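Local coordinates for protein proline dipeptidase (Streptococcus agalactiae, PDB 3OOO) that probably acts as a manganese-dependent hydrolase of the M24B peptidase family, represented here by its creatinase/prolidase N-terminal domain, at residues 17-23 with 43-49. Numbering follows the deposited sequence.
Sequences AELAVFS and MFLFVYE
A20 and V47 face each other as a hydrogen-bonded antiparallel pair, as do F22 and L45, and the two pairs join central strands 19-22 and 44-48 of the domain's mixed sheet. Their four N-H...O bonds are nearly straight; that from V47 N to A20 O is 2.8 Å long. On the face carrying L19, V21, F46 and Y48, L19 CD1 sits over the centre of the Y48 ring in a CH-pi contact, 3.9 Å from its centroid. V21 is forked against two aromatics: CG1, anti to the backbone N (chi1 -180°), reaches F44 CD1 at 3.6 Å, and CG2 lies 3.8 Å from F46 CD1. The other face, under helices 3-14 and 25-32, brings V47 CG2 in plane to the edge of the F22 ring, 3.7 Å from CE2. Toward the partly exposed E18 and E49 the ladder slackens. E49 N reaches E18 O at 3.2 Å, bent to 142° and from above the carbonyl plane. One water bridges A17 O and E49 OE1. E18 OE2 and E49 OE2 lie 5.6 Å apart; E18's bonds to S96 and K97 N probably offset some like-charge repulsion, and cohesion rests on paired amides between two apolar faces.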
ATOM      1  N   ALA A  17      20.796  -4.752   5.720  0.50 17.14           N
ATOM      2  CA  ALA A  17      20.167  -3.550   5.175  0.50 16.51           C
ATOM      3  C   ALA A  17      21.081  -2.326   5.161  0.50 16.05           C
ATOM      4  O   ALA A  17      21.718  -2.002   6.162  0.50 16.27           O
ATOM      5  CB  ALA A  17      18.881  -3.239   5.928  0.50 16.58           C
ATOM      6  N   GLU A  18      21.128  -1.649   4.016  1.00 15.52           N
ATOM      7  CA  GLU A  18      21.886  -0.406   3.850  1.00 14.54           C
ATOM      8  C   GLU A  18      21.007   0.817   4.083  1.00 13.21           C
ATOM      9  O   GLU A  18      21.506   1.920   4.305  1.00 13.16           O
ATOM     10  CB  GLU A  18      22.526  -0.317   2.462  1.00 15.00           C
ATOM     11  CG  GLU A  18      23.526  -1.432   2.141  1.00 16.27           C
ATOM     12  CD  GLU A  18      22.884  -2.654   1.504  1.00 17.38           C
ATOM     13  OE1 GLU A  18      21.645  -2.676   1.317  1.00 17.15           O
ATOM     14  OE2 GLU A  18      23.630  -3.605   1.181  1.00 18.40           O
ATOM     15  N   LEU A  19      19.695   0.609   4.047  1.00 11.66           N
ATOM     16  CA  LEU A  19      18.754   1.717   4.036  1.00 10.54           C
ATOM     17  C   LEU A  19      17.402   1.299   4.595  1.00  9.66           C
ATOM     18  O   LEU A  19      16.940   0.188   4.343  1.00  9.57           O
ATOM     19  CB  LEU A  19      18.571   2.206   2.592  1.00 10.79           C
ATOM     20  CG  LEU A  19      17.574   3.335   2.308  1.00 10.43           C
ATOM     21  CD1 LEU A  19      18.039   4.655   2.902  1.00 10.71           C
ATOM     22  CD2 LEU A  19      17.355   3.481   0.811  1.00 10.96           C
ATOM     23  N   ALA A  20      16.784   2.200   5.353  1.00  8.78           N
ATOM     24  CA  ALA A  20      15.376   2.089   5.728  1.00  7.88           C
ATOM     25  C   ALA A  20      14.644   3.309   5.194  1.00  7.11           C
ATOM     26  O   ALA A  20      15.144   4.436   5.263  1.00  7.11           O
ATOM     27  CB  ALA A  20      15.224   1.999   7.226  1.00  8.04           C
ATOM     28  N   VAL A  21      13.459   3.074   4.647  1.00  6.68           N
ATOM     29  CA  VAL A  21      12.651   4.146   4.081  1.00  6.33           C
ATOM     30  C   VAL A  21      11.341   4.204   4.846  1.00  6.49           C
ATOM     31  O   VAL A  21      10.556   3.250   4.812  1.00  6.73           O
ATOM     32  CB  VAL A  21      12.355   3.900   2.580  1.00  5.99           C
ATOM     33  CG1 VAL A  21      11.520   5.035   2.002  1.00  6.20           C
ATOM     34  CG2 VAL A  21      13.645   3.737   1.781  1.00  6.38           C
ATOM     35  N   PHE A  22      11.120   5.304   5.557  1.00  6.24           N
ATOM     36  CA  PHE A  22       9.882   5.496   6.319  1.00  6.40           C
ATOM     37  C   PHE A  22       8.913   6.378   5.556  1.00  6.74           C
ATOM     38  O   PHE A  22       9.317   7.355   4.916  1.00  6.95           O
ATOM     39  CB  PHE A  22      10.188   6.072   7.703  1.00  6.70           C
ATOM     40  CG  PHE A  22      11.034   5.166   8.545  1.00  6.90           C
ATOM     41  CD1 PHE A  22      10.446   4.135   9.270  1.00  8.04           C
ATOM     42  CD2 PHE A  22      12.418   5.310   8.578  1.00  7.69           C
ATOM     43  CE1 PHE A  22      11.216   3.274  10.036  1.00  8.15           C
ATOM     44  CE2 PHE A  22      13.203   4.454   9.347  1.00  7.96           C
ATOM     45  CZ  PHE A  22      12.602   3.433  10.078  1.00  9.16           C
ATOM     46  N   SER A  23       7.635   6.014   5.601  1.00  6.79           N
ATOM     47  CA  SER A  23       6.614   6.718   4.824  1.00  7.51           C
ATOM     48  C   SER A  23       5.353   7.027   5.629  1.00  7.73           C
ATOM     49  O   SER A  23       4.573   7.893   5.245  1.00  7.69           O
ATOM     50  CB  SER A  23       6.249   5.898   3.584  1.00  7.77           C
ATOM     51  OG  SER A  23       5.797   4.601   3.937  1.00  9.60           O
HETATM   52  N   MSE A  43       6.173  11.647   0.454  0.70  6.56           N
HETATM   53  CA  MSE A  43       6.862  11.902   1.708  0.50  7.46           C
HETATM   54  C   MSE A  43       7.775  10.637   1.952  0.70  6.67           C
HETATM   55  O   MSE A  43       7.151   9.589   2.114  0.70  5.74           O
HETATM   56  CB  MSE A  43       5.749  11.994   2.832  0.50  8.12           C
HETATM   57  CG  MSE A  43       5.585  13.297   3.771  0.50 11.28           C
HETATM   58 SE   MSE A  43       6.408  13.213   5.594  0.50 11.38          SE
HETATM   59  CE  MSE A  43       5.392  11.686   6.276  0.50 11.48           C
ATOM     60  N   PHE A  44       9.103  10.721   2.049  1.00  6.07           N
ATOM     61  CA  PHE A  44       9.908   9.600   2.522  1.00  5.54           C
ATOM     62  C   PHE A  44      11.010  10.117   3.416  1.00  5.29           C
ATOM     63  O   PHE A  44      11.632  11.145   3.122  1.00  5.22           O
ATOM     64  CB  PHE A  44      10.564   8.844   1.359  1.00  5.26           C
ATOM     65  CG  PHE A  44       9.588   8.228   0.393  1.00  5.73           C
ATOM     66  CD1 PHE A  44       8.814   7.122   0.761  1.00  6.97           C
ATOM     67  CD2 PHE A  44       9.445   8.755  -0.882  1.00  5.92           C
ATOM     68  CE1 PHE A  44       7.909   6.557  -0.137  1.00  7.00           C
ATOM     69  CE2 PHE A  44       8.542   8.201  -1.786  1.00  6.89           C
ATOM     70  CZ  PHE A  44       7.771   7.097  -1.415  1.00  7.80           C
ATOM     71  N   LEU A  45      11.271   9.381   4.490  1.00  5.12           N
ATOM     72  CA  LEU A  45      12.443   9.621   5.316  1.00  5.42           C
ATOM     73  C   LEU A  45      13.439   8.509   5.044  1.00  5.35           C
ATOM     74  O   LEU A  45      13.170   7.342   5.331  1.00  5.58           O
ATOM     75  CB  LEU A  45      12.059   9.642   6.797  1.00  5.74           C
ATOM     76  CG  LEU A  45      13.182   9.820   7.825  1.00  6.36           C
ATOM     77  CD1 LEU A  45      13.856  11.181   7.692  1.00  7.03           C
ATOM     78  CD2 LEU A  45      12.634   9.634   9.234  1.00  7.40           C
ATOM     79  N   PHE A  46      14.579   8.884   4.476  1.00  5.75           N
ATOM     80  CA  PHE A  46      15.618   7.933   4.106  1.00  5.89           C
ATOM     81  C   PHE A  46      16.658   7.864   5.206  1.00  6.72           C
ATOM     82  O   PHE A  46      17.335   8.850   5.488  1.00  7.49           O
ATOM     83  CB  PHE A  46      16.275   8.330   2.776  1.00  5.92           C
ATOM     84  CG  PHE A  46      15.321   8.359   1.612  1.00  5.81           C
ATOM     85  CD1 PHE A  46      14.959   7.178   0.964  1.00  6.08           C
ATOM     86  CD2 PHE A  46      14.782   9.562   1.162  1.00  6.39           C
ATOM     87  CE1 PHE A  46      14.073   7.198  -0.112  1.00  7.27           C
ATOM     88  CE2 PHE A  46      13.895   9.593   0.083  1.00  7.19           C
ATOM     89  CZ  PHE A  46      13.540   8.410  -0.556  1.00  7.03           C
ATOM     90  N   VAL A  47      16.761   6.694   5.829  1.00  7.19           N
ATOM     91  CA  VAL A  47      17.696   6.471   6.928  1.00  7.94           C
ATOM     92  C   VAL A  47      18.790   5.527   6.442  1.00  8.28           C
ATOM     93  O   VAL A  47      18.577   4.326   6.287  1.00  8.30           O
ATOM     94  CB  VAL A  47      16.977   5.909   8.176  1.00  7.58           C
ATOM     95  CG1 VAL A  47      17.981   5.656   9.313  1.00  8.24           C
ATOM     96  CG2 VAL A  47      15.877   6.864   8.628  1.00  8.46           C
ATOM     97  N   TYR A  48      19.957   6.105   6.159  1.00  9.66           N
ATOM     98  CA  TYR A  48      21.120   5.349   5.718  1.00 10.90           C
ATOM     99  C   TYR A  48      21.874   4.808   6.915  1.00 11.47           C
ATOM    100  O   TYR A  48      21.772   5.345   8.013  1.00 11.53           O
ATOM    101  CB  TYR A  48      22.063   6.234   4.912  1.00 11.45           C
ATOM    102  CG  TYR A  48      21.633   6.506   3.493  1.00 12.35           C
ATOM    103  CD1 TYR A  48      21.867   5.574   2.483  1.00 14.02           C
ATOM    104  CD2 TYR A  48      21.029   7.716   3.150  1.00 15.48           C
ATOM    105  CE1 TYR A  48      21.489   5.831   1.163  1.00 16.83           C
ATOM    106  CE2 TYR A  48      20.647   7.981   1.843  1.00 15.97           C
ATOM    107  CZ  TYR A  48      20.880   7.040   0.858  1.00 17.16           C
ATOM    108  OH  TYR A  48      20.503   7.313  -0.438  1.00 19.57           O
ATOM    109  N   GLU A  49      22.646   3.754   6.675  1.00 12.46           N
ATOM    110  CA  GLU A  49      23.470   3.120   7.695  1.00 13.68           C
ATOM    111  C   GLU A  49      24.676   3.972   8.107  1.00 13.83           C
ATOM    112  O   GLU A  49      25.232   3.763   9.185  1.00 14.65           O
ATOM    113  CB  GLU A  49      23.966   1.760   7.174  1.00 14.09           C
ATOM    114  CG  GLU A  49      24.824   1.880   5.902  1.00 17.26           C
ATOM    115  CD  GLU A  49      25.293   0.556   5.317  1.00 20.68           C
ATOM    116  OE1 GLU A  49      25.156  -0.501   5.975  1.00 23.02           O
ATOM    117  OE2 GLU A  49      25.810   0.583   4.177  1.00 23.44           O
TER
HETATM  118  O   HOH W   1      24.087  -2.765   6.992  1.00 35.95           O